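Local coordinates for protein flavin adenine dinucleotide synthase (Saccharomyces cerevisiae, PDB 2WSI) that makes the coenzyme FAD by transferring the adenylyl group of ATP onto flavin mononucleotide, releasing diphosphate, at residues E55-Y60 with P103-D108; E159-G164 with P186-L191. All blocks are in the same frame, centred on the assembly; numbering follows the deposited sequence.

Interaction 1: residues E55-Y60 with P103-D108; sequences EISFSY and PTVFID. With FAD (flavin-adenine dinucleotide), chain C.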
# COMPACT_ATOMS: atom_id res chain seq x y z
N GLU A 55 -14.91 -2.48 13.35
CA GLU A 55 -15.78 -3.14 12.37
C GLU A 55 -14.96 -3.42 11.13
O GLU A 55 -15.20 -4.41 10.41
CB GLU A 55 -16.98 -2.26 11.98
CG GLU A 55 -17.98 -2.06 13.10
CD GLU A 55 -19.13 -1.12 12.72
OE1 GLU A 55 -19.27 -0.78 11.54
OE2 GLU A 55 -19.91 -0.72 13.61
N ILE A 56 -14.01 -2.53 10.87
CA ILE A 56 -13.12 -2.68 9.72
C ILE A 56 -11.70 -2.89 10.21
O ILE A 56 -11.21 -2.07 10.97
CB ILE A 56 -13.09 -1.42 8.85
CG1 ILE A 56 -14.48 -1.07 8.30
CG2 ILE A 56 -12.17 -1.64 7.65
CD1 ILE A 56 -14.48 0.23 7.53
N SER A 57 -11.03 -3.92 9.70
CA SER A 57 -9.60 -4.02 9.88
C SER A 57 -8.89 -3.80 8.54
O SER A 57 -9.38 -4.21 7.50
CB SER A 57 -9.22 -5.40 10.38
OG SER A 57 -7.84 -5.40 10.68
N PHE A 58 -7.75 -3.14 8.59
CA PHE A 58 -6.96 -2.86 7.38
C PHE A 58 -5.90 -3.96 7.23
O PHE A 58 -5.07 -4.16 8.14
CB PHE A 58 -6.29 -1.48 7.55
CG PHE A 58 -5.71 -0.95 6.27
CD1 PHE A 58 -6.38 -0.00 5.55
CD2 PHE A 58 -4.49 -1.43 5.80
CE1 PHE A 58 -5.87 0.48 4.33
CE2 PHE A 58 -3.97 -0.98 4.59
CZ PHE A 58 -4.65 -0.03 3.86
N SER A 59 -5.93 -4.72 6.13
CA SER A 59 -4.87 -5.71 5.91
C SER A 59 -3.64 -5.04 5.30
O SER A 59 -3.67 -4.51 4.20
CB SER A 59 -5.31 -6.93 5.09
OG SER A 59 -5.77 -6.56 3.80
N TYR A 60 -2.56 -5.08 6.05
CA TYR A 60 -1.36 -4.34 5.69
C TYR A 60 -0.15 -5.28 5.71
O TYR A 60 0.07 -5.98 6.69
CB TYR A 60 -1.15 -3.23 6.71
CG TYR A 60 0.05 -2.35 6.45
CD1 TYR A 60 0.13 -1.58 5.29
CD2 TYR A 60 1.09 -2.26 7.38
CE1 TYR A 60 1.21 -0.76 5.04
CE2 TYR A 60 2.18 -1.45 7.14
CZ TYR A 60 2.24 -0.69 5.97
OH TYR A 60 3.28 0.15 5.68
N PRO A 103 -7.13 -0.22 13.57
CA PRO A 103 -7.04 -1.68 13.61
C PRO A 103 -6.49 -2.25 12.31
O PRO A 103 -7.02 -1.96 11.23
CB PRO A 103 -8.48 -2.14 13.81
CG PRO A 103 -9.23 -0.94 14.30
CD PRO A 103 -8.52 0.27 13.76
N THR A 104 -5.48 -3.10 12.43
CA THR A 104 -4.69 -3.51 11.28
C THR A 104 -4.32 -4.96 11.46
O THR A 104 -4.14 -5.41 12.60
CB THR A 104 -3.41 -2.63 11.15
OG1 THR A 104 -3.78 -1.25 11.03
CG2 THR A 104 -2.54 -3.06 9.93
N VAL A 105 -4.21 -5.70 10.36
CA VAL A 105 -3.86 -7.11 10.44
C VAL A 105 -2.72 -7.40 9.49
O VAL A 105 -2.79 -7.01 8.33
CB VAL A 105 -5.05 -8.04 10.10
CG1 VAL A 105 -5.80 -7.52 8.90
CG2 VAL A 105 -4.57 -9.47 9.84
N PHE A 106 -1.67 -8.07 9.99
CA PHE A 106 -0.52 -8.44 9.19
C PHE A 106 -0.32 -9.93 9.35
O PHE A 106 -0.14 -10.41 10.47
CB PHE A 106 0.75 -7.72 9.66
CG PHE A 106 2.02 -8.20 8.97
CD1 PHE A 106 2.04 -8.44 7.59
CD2 PHE A 106 3.19 -8.42 9.69
CE1 PHE A 106 3.19 -8.86 6.95
CE2 PHE A 106 4.36 -8.86 9.05
CZ PHE A 106 4.35 -9.08 7.69
N ILE A 107 -0.33 -10.67 8.24
CA ILE A 107 -0.05 -12.09 8.35
C ILE A 107 1.44 -12.29 8.14
O ILE A 107 1.95 -12.07 7.04
CB ILE A 107 -0.90 -12.94 7.39
CG1 ILE A 107 -2.39 -12.62 7.57
CG2 ILE A 107 -0.63 -14.44 7.65
CD1 ILE A 107 -2.91 -12.79 9.03
N ASP A 108 2.13 -12.65 9.21
CA ASP A 108 3.57 -12.91 9.16
C ASP A 108 3.80 -14.39 8.89
O ASP A 108 3.16 -15.24 9.51
CB ASP A 108 4.22 -12.52 10.48
CG ASP A 108 5.73 -12.42 10.39
OD1 ASP A 108 6.25 -12.20 9.27
OD2 ASP A 108 6.40 -12.54 11.43
PA FAD C . -1.24 -10.03 -2.64
O1A FAD C . 0.25 -10.15 -2.75
O2A FAD C . -1.84 -11.25 -2.00
O5B FAD C . -1.73 -8.66 -1.91
C5B FAD C . -3.07 -8.25 -2.08
C4B FAD C . -3.53 -7.54 -0.80
O4B FAD C . -3.81 -8.48 0.20
C3B FAD C . -2.44 -6.65 -0.24
O3B FAD C . -2.49 -5.35 -0.78
C2B FAD C . -2.77 -6.65 1.25
O2B FAD C . -3.77 -5.70 1.53
C1B FAD C . -3.33 -8.04 1.45
N9A FAD C . -2.23 -8.92 1.88
C8A FAD C . -1.44 -9.73 1.12
N7A FAD C . -0.57 -10.39 1.93
C5A FAD C . -0.79 -9.97 3.20
C6A FAD C . -0.21 -10.27 4.41
N6A FAD C . 0.80 -11.16 4.52
N1A FAD C . -0.70 -9.68 5.54
C2A FAD C . -1.75 -8.78 5.50
N3A FAD C . -2.30 -8.45 4.29
C4A FAD C . -1.84 -9.06 3.17
N1 FAD C . -9.32 -14.93 -2.84
C2 FAD C . -10.46 -15.57 -3.26
O2 FAD C . -10.43 -16.27 -4.27
N3 FAD C . -11.63 -15.42 -2.56
C4 FAD C . -11.67 -14.65 -1.42
O4 FAD C . -12.76 -14.55 -0.85
C4X FAD C . -10.51 -14.00 -0.98
N5 FAD C . -10.51 -13.20 0.16
C5X FAD C . -9.36 -12.56 0.57
C6 FAD C . -9.35 -11.76 1.71
C7 FAD C . -8.16 -11.15 2.12
C7M FAD C . -8.11 -10.29 3.35
C8 FAD C . -7.00 -11.33 1.38
C8M FAD C . -5.72 -10.66 1.79
C9 FAD C . -7.02 -12.11 0.24
C9A FAD C . -8.18 -12.74 -0.16
N10 FAD C . -8.17 -13.53 -1.29
C10 FAD C . -9.34 -14.14 -1.71
C1' FAD C . -6.90 -13.68 -2.08
C2' FAD C . -6.79 -12.56 -3.14
O2' FAD C . -7.94 -12.43 -3.94
C3' FAD C . -5.58 -12.72 -4.05
O3' FAD C . -5.79 -13.81 -4.93
C4' FAD C . -4.32 -12.96 -3.24
O4' FAD C . -4.23 -12.01 -2.20
C5' FAD C . -3.08 -12.81 -4.12
O5' FAD C . -3.24 -11.68 -4.96
P FAD C . -2.00 -10.69 -5.26
O1P FAD C . -0.73 -11.49 -5.36
O2P FAD C . -2.31 -9.82 -6.45
O3P FAD C . -1.88 -9.66 -4.05

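Interaction 2: residues E159-G164 with P186-L191; sequences EAIVIG and PDFMRL. With FAD (flavin-adenine dinucleotide), chain C.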
# COMPACT_ATOMS: atom_id res chain seq x y z
N GLU A 159 -16.26 -6.97 10.57
CA GLU A 159 -17.27 -7.10 9.52
C GLU A 159 -16.69 -6.97 8.11
O GLU A 159 -17.25 -7.46 7.13
CB GLU A 159 -18.40 -6.07 9.74
CG GLU A 159 -19.13 -6.30 11.08
CD GLU A 159 -20.36 -5.44 11.26
OE1 GLU A 159 -20.90 -4.95 10.23
OE2 GLU A 159 -20.80 -5.25 12.43
N ALA A 160 -15.55 -6.32 8.02
CA ALA A 160 -14.97 -6.00 6.69
C ALA A 160 -13.45 -5.81 6.83
O ALA A 160 -12.97 -5.45 7.90
CB ALA A 160 -15.59 -4.72 6.15
N ILE A 161 -12.72 -6.12 5.77
CA ILE A 161 -11.29 -5.98 5.74
C ILE A 161 -10.86 -5.24 4.47
O ILE A 161 -11.29 -5.59 3.38
CB ILE A 161 -10.63 -7.35 5.78
CG1 ILE A 161 -11.20 -8.09 7.00
CG2 ILE A 161 -9.10 -7.21 5.83
CD1 ILE A 161 -10.30 -9.09 7.63
N VAL A 162 -10.02 -4.22 4.64
CA VAL A 162 -9.52 -3.43 3.54
C VAL A 162 -8.32 -4.17 2.94
O VAL A 162 -7.43 -4.57 3.67
CB VAL A 162 -9.06 -2.03 4.01
CG1 VAL A 162 -8.64 -1.19 2.80
CG2 VAL A 162 -10.16 -1.30 4.83
N ILE A 163 -8.27 -4.27 1.62
CA ILE A 163 -7.31 -5.12 0.91
C ILE A 163 -6.76 -4.30 -0.26
O ILE A 163 -7.56 -3.79 -1.05
CB ILE A 163 -8.02 -6.32 0.29
CG1 ILE A 163 -8.72 -7.12 1.40
CG2 ILE A 163 -7.06 -7.17 -0.53
CD1 ILE A 163 -9.67 -8.23 0.86
N GLY A 164 -5.44 -4.17 -0.37
CA GLY A 164 -4.84 -3.31 -1.38
C GLY A 164 -4.64 -4.01 -2.73
O GLY A 164 -3.70 -3.71 -3.47
N PRO A 186 -13.54 -17.38 5.16
CA PRO A 186 -14.50 -17.02 6.20
C PRO A 186 -15.36 -15.85 5.73
O PRO A 186 -14.92 -15.10 4.86
CB PRO A 186 -13.61 -16.59 7.38
CG PRO A 186 -12.20 -16.72 6.94
CD PRO A 186 -12.17 -16.96 5.48
N ASP A 187 -16.56 -15.66 6.28
CA ASP A 187 -17.44 -14.60 5.81
C ASP A 187 -17.05 -13.23 6.38
O ASP A 187 -17.11 -13.00 7.57
CB ASP A 187 -18.91 -14.90 6.19
CG ASP A 187 -19.92 -13.94 5.51
OD1 ASP A 187 -19.52 -13.04 4.73
OD2 ASP A 187 -21.14 -14.10 5.75
N PHE A 188 -16.60 -12.33 5.51
CA PHE A 188 -16.51 -10.91 5.84
C PHE A 188 -16.56 -10.16 4.51
O PHE A 188 -16.52 -10.79 3.45
CB PHE A 188 -15.23 -10.55 6.61
CG PHE A 188 -13.94 -10.96 5.92
CD1 PHE A 188 -13.36 -10.18 4.95
CD2 PHE A 188 -13.29 -12.14 6.30
CE1 PHE A 188 -12.17 -10.56 4.33
CE2 PHE A 188 -12.10 -12.53 5.70
CZ PHE A 188 -11.52 -11.73 4.72
N MET A 189 -16.70 -8.85 4.56
CA MET A 189 -16.79 -8.08 3.33
C MET A 189 -15.39 -7.66 2.92
O MET A 189 -14.65 -7.09 3.71
CB MET A 189 -17.66 -6.83 3.51
CG MET A 189 -18.03 -6.17 2.17
SD MET A 189 -19.25 -7.16 1.21
CE MET A 189 -20.75 -6.51 1.98
N ARG A 190 -15.05 -7.94 1.66
CA ARG A 190 -13.80 -7.43 1.09
C ARG A 190 -14.01 -5.99 0.62
O ARG A 190 -14.97 -5.69 -0.12
CB ARG A 190 -13.34 -8.31 -0.08
CG ARG A 190 -13.07 -9.74 0.31
CD ARG A 190 -12.53 -10.54 -0.89
NE ARG A 190 -13.62 -11.05 -1.72
CZ ARG A 190 -13.46 -11.75 -2.84
NH1 ARG A 190 -12.23 -12.02 -3.27
NH2 ARG A 190 -14.52 -12.18 -3.51
N LEU A 191 -13.12 -5.11 1.06
CA LEU A 191 -13.12 -3.71 0.68
C LEU A 191 -11.85 -3.50 -0.16
O LEU A 191 -10.74 -3.58 0.37
CB LEU A 191 -13.08 -2.80 1.92
CG LEU A 191 -14.19 -3.03 2.95
CD1 LEU A 191 -14.05 -2.04 4.12
CD2 LEU A 191 -15.60 -2.91 2.27
PA FAD C . -1.24 -10.03 -2.64
O1A FAD C . 0.25 -10.15 -2.75
O2A FAD C . -1.84 -11.25 -2.00
O5B FAD C . -1.73 -8.66 -1.91
C5B FAD C . -3.07 -8.25 -2.08
C4B FAD C . -3.53 -7.54 -0.80
O4B FAD C . -3.81 -8.48 0.20
C3B FAD C . -2.44 -6.65 -0.24
O3B FAD C . -2.49 -5.35 -0.78
C2B FAD C . -2.77 -6.65 1.25
O2B FAD C . -3.77 -5.70 1.53
C1B FAD C . -3.33 -8.04 1.45
N9A FAD C . -2.23 -8.92 1.88
C8A FAD C . -1.44 -9.73 1.12
N7A FAD C . -0.57 -10.39 1.93
C5A FAD C . -0.79 -9.97 3.20
C6A FAD C . -0.21 -10.27 4.41
N6A FAD C . 0.80 -11.16 4.52
N1A FAD C . -0.70 -9.68 5.54
C2A FAD C . -1.75 -8.78 5.50
N3A FAD C . -2.30 -8.45 4.29
C4A FAD C . -1.84 -9.06 3.17
N1 FAD C . -9.32 -14.93 -2.84
C2 FAD C . -10.46 -15.57 -3.26
O2 FAD C . -10.43 -16.27 -4.27
N3 FAD C . -11.63 -15.42 -2.56
C4 FAD C . -11.67 -14.65 -1.42
O4 FAD C . -12.76 -14.55 -0.85
C4X FAD C . -10.51 -14.00 -0.98
N5 FAD C . -10.51 -13.20 0.16
C5X FAD C . -9.36 -12.56 0.57
C6 FAD C . -9.35 -11.76 1.71
C7 FAD C . -8.16 -11.15 2.12
C7M FAD C . -8.11 -10.29 3.35
C8 FAD C . -7.00 -11.33 1.38
C8M FAD C . -5.72 -10.66 1.79
C9 FAD C . -7.02 -12.11 0.24
C9A FAD C . -8.18 -12.74 -0.16
N10 FAD C . -8.17 -13.53 -1.29
C10 FAD C . -9.34 -14.14 -1.71
C1' FAD C . -6.90 -13.68 -2.08
C2' FAD C . -6.79 -12.56 -3.14
O2' FAD C . -7.94 -12.43 -3.94
C3' FAD C . -5.58 -12.72 -4.05
O3' FAD C . -5.79 -13.81 -4.93
C4' FAD C . -4.32 -12.96 -3.24
O4' FAD C . -4.23 -12.01 -2.20
C5' FAD C . -3.08 -12.81 -4.12
O5' FAD C . -3.24 -11.68 -4.96
P FAD C . -2.00 -10.69 -5.26
O1P FAD C . -0.73 -11.49 -5.36
O2P FAD C . -2.31 -9.82 -6.45
O3P FAD C . -1.88 -9.66 -4.05

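Interaction 1: residues E55-Y60 with P103-D108
Thr104 and Tyr60 meet on one side of a parallel strand pair, with the Thr104 CG2 methyl 3.5 Å from Tyr60 CB. With OG1 beside the backbone N (chi1 -59°), CG2 stands anti to that N, which also brings it close to Phe58 O. OG1 turns back along its own strand to Leu102 O. From CB the Tyr60 ring leads away from this strand, and its OH is hydrogen-bonded with Thr123 OG1. On the side of Ser57 and Ser59, Val105 CG1 reaches across and lies 3.4 Å from Ser57 OG. The same methyl is 3.9 Å from Ser59 CB. Three backbone hydrogen bonds hold the pair: Phe58 N to Pro103 O, Val105 N to Phe58 O, and Tyr60 N to Val105 O. With helix 64-87 in the connection from one strand to the other, this is a beta-alpha-beta crossover of the Rossmann-like HUP fold. The C-terminal ends of the two strands receive the adenine. Ile107 N donates to FAD N1A at 2.9 Å, and FAD N6A donates to Ile107 O. Phe106 CD1 lies 3.3 Å from Tyr60 O and 3.6 Å from FAD N1A, both atoms oblique to its ring. An alanine in place of Phe106 is likely to open a gap beside both atoms and leave the adenine less firmly seated. Ser59 O accepts a hydrogen bond from ribose O2B of FAD.

Interaction 2: residues E159-G164 with P186-L191
Ala160, Ile161 and Val162 pair in parallel with Met189, Arg190 and Leu191, the strand axes 4.8 Å apart and inclined by 22°. Four backbone hydrogen bonds form the ladder: Met189 N to Glu159 O, Ile161 N to Met189 O, Leu191 N to Ile161 O, and Ile163 N to Leu191 O. The pair belongs to the sheet of the Rossmann-like HUP fold. No helix lies in the connection. It holds instead the short strand 178-180, which runs antiparallel to 189-191. On one face of the sheet, Leu191 CD1 reaches over to Ala160 CB at 3.7 Å and also touches Val162 CG2. The other face looks to the flavin. There Ile161 lays CG1 over a face of the Phe188 ring, off toward its rim, in a CH-pi contact. The Phe188 ring is brought there by CG standing between the backbone N and the carbonyl carbon (chi1 55°). At its edge, CZ lies 3.7 Å from FAD C6. Ile163 packs its CD1 tip against Arg190 CG and, at 3.5 Å, against FAD C7. Arg190 bends at its third torsion and sets a guanidinium face against the flavin carbonyl, with NH1 3.3 Å from FAD C4. NH2 is hydrogen-bonded to Arg180 O, which helps fix the rotation of the group. A CB on Gly164 would fall 2.8 Å from ribose O3B of FAD. The backbone N of Gly164 donates an almost straight hydrogen bond to FAD O2B, 3.0 Å long with 177° at the hydrogen.

How the interactions relate
Interactions 1 and 2 sit side by side in one sheet, their centres 10 Å apart, because strands 56-59 and 160-162 are neighbours. Glu55 O and Glu159 N, 2.8 Å apart, probably bond at one end of the seam. Near the other end, Ser59 OG is 2.6 Å from Val162 O, a hydrogen bond that ties a pocket residue to the next strand. Between them, Ile56 CG2 packs on Val162 CG2 at 3.5 Å. The two contacts share FAD: interaction 1 holds the adenine, interaction 2 lines the pocket of the flavin ring. They meet at the ribose, where O2B donates to one segment, 55-60, and accepts from another, 159-164.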